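Long-range contact in PrgZ (PDB 4FAJ), which is a membrane-anchored extracellular pheromone receptor of Enterococcus faecalis that binds peptides and probably serves in their uptake: residues 131-136 / 232-237. Numbering follows the deposited sequence.
Sequences WSDGTQ and AIVTNG
The indole of Trp131 turns the CE3-CZ3 edge of its six-membered ring to the carbonyls of Val234 and Thr235 and to the side chain of Asn236. The carbonyl oxygen of Thr235 meets the ring edge in its plane, with CE3 of Trp131 3.6 Å from that O, while Val234 O approaches CZ3 obliquely. CB of Asn236 also comes in obliquely, 3.7 Å from Trp131 CE3, and the amide plane of Asn236 is turned 27° from the indole. With CG of Trp131 anti to its own carbonyl carbon (chi1 -64°), the indole lies across the run of 234-236. Its NE1 is hydrogen-bonded to Asp141, so both ends of the ring system are engaged.

A backbone-to-backbone hydrogen bond joins the segments: Ser132 N donates to Thr235 O over 2.8 Å, meeting the oxygen nearly head-on to the carbonyl. Val234, its CG1 anti to the backbone N (chi1 170°), places this methyl 4.0 Å from Trp131 CE3 and equally near Ser132 OG. Ser132 OG lies 2.7 Å from a water that also accepts a weak bond from Thr235 N.

Residues 131-134 form a type I beta turn, closed by Gly134 N bonding to Trp131 O. Asp133 OD1 then accepts from both N and OG1 of Thr135, the first bond making an Asx turn, and OD2 is held by Gln215. Within the solute-binding protein family 5 region, the contact thus joins the loop leading into helix 139-150 to the loop between helix 216-222 and strand 239-243. Asn236 bonds through OD1 to Glu92 N, just beyond helix 81-90, while the side chains of Ser132 and Thr235 both touch Asn240 of strand 239-243, an outermost strand of the mixed sheet with 61-66, 252-257 and 271-276.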
loop_
_atom_site.group_PDB
_atom_site.type_symbol
_atom_site.label_atom_id
_atom_site.label_comp_id
_atom_site.label_asym_id
_atom_site.label_seq_id
_atom_site.Cartn_x
_atom_site.Cartn_y
_atom_site.Cartn_z
ATOM N N TRP A 131 -17.662 -0.139 19.681
ATOM C CA TRP A 131 -18.033 -0.895 18.481
ATOM C C TRP A 131 -19.385 -0.409 17.970
ATOM O O TRP A 131 -20.156 0.202 18.714
ATOM C CB TRP A 131 -18.103 -2.397 18.808
ATOM C CG TRP A 131 -16.756 -2.927 19.197
ATOM C CD1 TRP A 131 -16.328 -3.269 20.452
ATOM C CD2 TRP A 131 -15.645 -3.122 18.326
ATOM N NE1 TRP A 131 -15.016 -3.678 20.410
ATOM C CE2 TRP A 131 -14.570 -3.593 19.116
ATOM C CE3 TRP A 131 -15.452 -2.951 16.958
ATOM C CZ2 TRP A 131 -13.323 -3.899 18.572
ATOM C CZ3 TRP A 131 -14.214 -3.251 16.418
ATOM C CH2 TRP A 131 -13.164 -3.726 17.223
ATOM N N SER A 132 -19.678 -0.688 16.703
ATOM C CA SER A 132 -20.949 -0.278 16.097
ATOM C C SER A 132 -22.193 -0.827 16.812
ATOM O O SER A 132 -23.279 -0.257 16.680
ATOM C CB SER A 132 -21.000 -0.685 14.622
ATOM O OG SER A 132 -21.054 -2.093 14.481
ATOM N N ASP A 133 -22.036 -1.922 17.560
ATOM C CA ASP A 133 -23.126 -2.482 18.368
ATOM C C ASP A 133 -23.271 -1.832 19.746
ATOM O O ASP A 133 -24.038 -2.314 20.572
ATOM C CB ASP A 133 -22.995 -4.014 18.512
ATOM C CG ASP A 133 -21.747 -4.448 19.270
ATOM O OD1 ASP A 133 -21.052 -3.592 19.859
ATOM O OD2 ASP A 133 -21.449 -5.668 19.258
ATOM N N GLY A 134 -22.515 -0.766 20.009
ATOM C CA GLY A 134 -22.661 -0.014 21.250
ATOM C C GLY A 134 -21.762 -0.471 22.390
ATOM O O GLY A 134 -21.694 0.200 23.426
ATOM N N THR A 135 -21.056 -1.590 22.206
ATOM C CA THR A 135 -20.217 -2.142 23.267
ATOM C C THR A 135 -18.849 -1.477 23.280
ATOM O O THR A 135 -18.381 -0.960 22.256
ATOM C CB THR A 135 -20.062 -3.681 23.154
ATOM O OG1 THR A 135 -19.401 -4.026 21.931
ATOM C CG2 THR A 135 -21.437 -4.367 23.222
ATOM N N GLN A 136 -18.211 -1.489 24.446
ATOM C CA GLN A 136 -16.939 -0.778 24.638
ATOM C C GLN A 136 -15.787 -1.504 23.952
ATOM O O GLN A 136 -15.766 -2.734 23.889
ATOM C CB GLN A 136 -16.622 -0.597 26.132
ATOM C CG GLN A 136 -17.506 0.457 26.852
ATOM C CD GLN A 136 -17.184 1.917 26.454
ATOM O OE1 GLN A 136 -16.022 2.278 26.208
ATOM N NE2 GLN A 136 -18.221 2.761 26.415
ATOM N N ALA A 232 -20.362 -10.299 8.139
ATOM C CA ALA A 232 -19.437 -11.060 8.984
ATOM C C ALA A 232 -18.314 -10.176 9.555
ATOM O O ALA A 232 -17.183 -10.629 9.726
ATOM C CB ALA A 232 -18.853 -12.231 8.192
ATOM N N ILE A 233 -18.640 -8.917 9.824
ATOM C CA ILE A 233 -17.704 -7.970 10.451
ATOM C C ILE A 233 -18.447 -7.138 11.490
ATOM O O ILE A 233 -19.666 -6.998 11.424
ATOM C CB ILE A 233 -17.046 -7.019 9.411
ATOM C CG1 ILE A 233 -18.101 -6.211 8.652
ATOM C CG2 ILE A 233 -16.201 -7.802 8.412
ATOM C CD1 ILE A 233 -17.513 -5.169 7.688
ATOM N N VAL A 234 -17.693 -6.600 12.448
ATOM C CA VAL A 234 -18.186 -5.597 13.383
ATOM C C VAL A 234 -17.149 -4.479 13.383
ATOM O O VAL A 234 -15.971 -4.709 13.676
ATOM C CB VAL A 234 -18.376 -6.160 14.810
ATOM C CG1 VAL A 234 -18.651 -5.033 15.809
ATOM C CG2 VAL A 234 -19.533 -7.155 14.834
ATOM N N THR A 235 -17.582 -3.280 13.022
ATOM C CA THR A 235 -16.667 -2.165 12.806
ATOM C C THR A 235 -16.861 -1.074 13.857
ATOM O O THR A 235 -17.731 -1.188 14.720
ATOM C CB THR A 235 -16.840 -1.600 11.395
ATOM O OG1 THR A 235 -18.152 -1.046 11.255
ATOM C CG2 THR A 235 -16.607 -2.698 10.355
ATOM N N ASN A 236 -16.031 -0.038 13.804
ATOM C CA ASN A 236 -16.005 0.962 14.877
ATOM C C ASN A 236 -15.665 2.381 14.445
ATOM O O ASN A 236 -15.256 3.198 15.283
ATOM C CB ASN A 236 -14.973 0.534 15.926
ATOM C CG ASN A 236 -13.556 0.513 15.368
ATOM O OD1 ASN A 236 -13.355 0.342 14.163
ATOM N ND2 ASN A 236 -12.567 0.688 16.242
ATOM N N GLY A 237 -15.830 2.685 13.158
ATOM C CA GLY A 237 -15.360 3.942 12.594
ATOM C C GLY A 237 -16.423 4.995 12.365
ATOM O O GLY A 237 -17.549 4.873 12.825
HETATM O O HOH W 1 -20.770 -2.895 11.903
#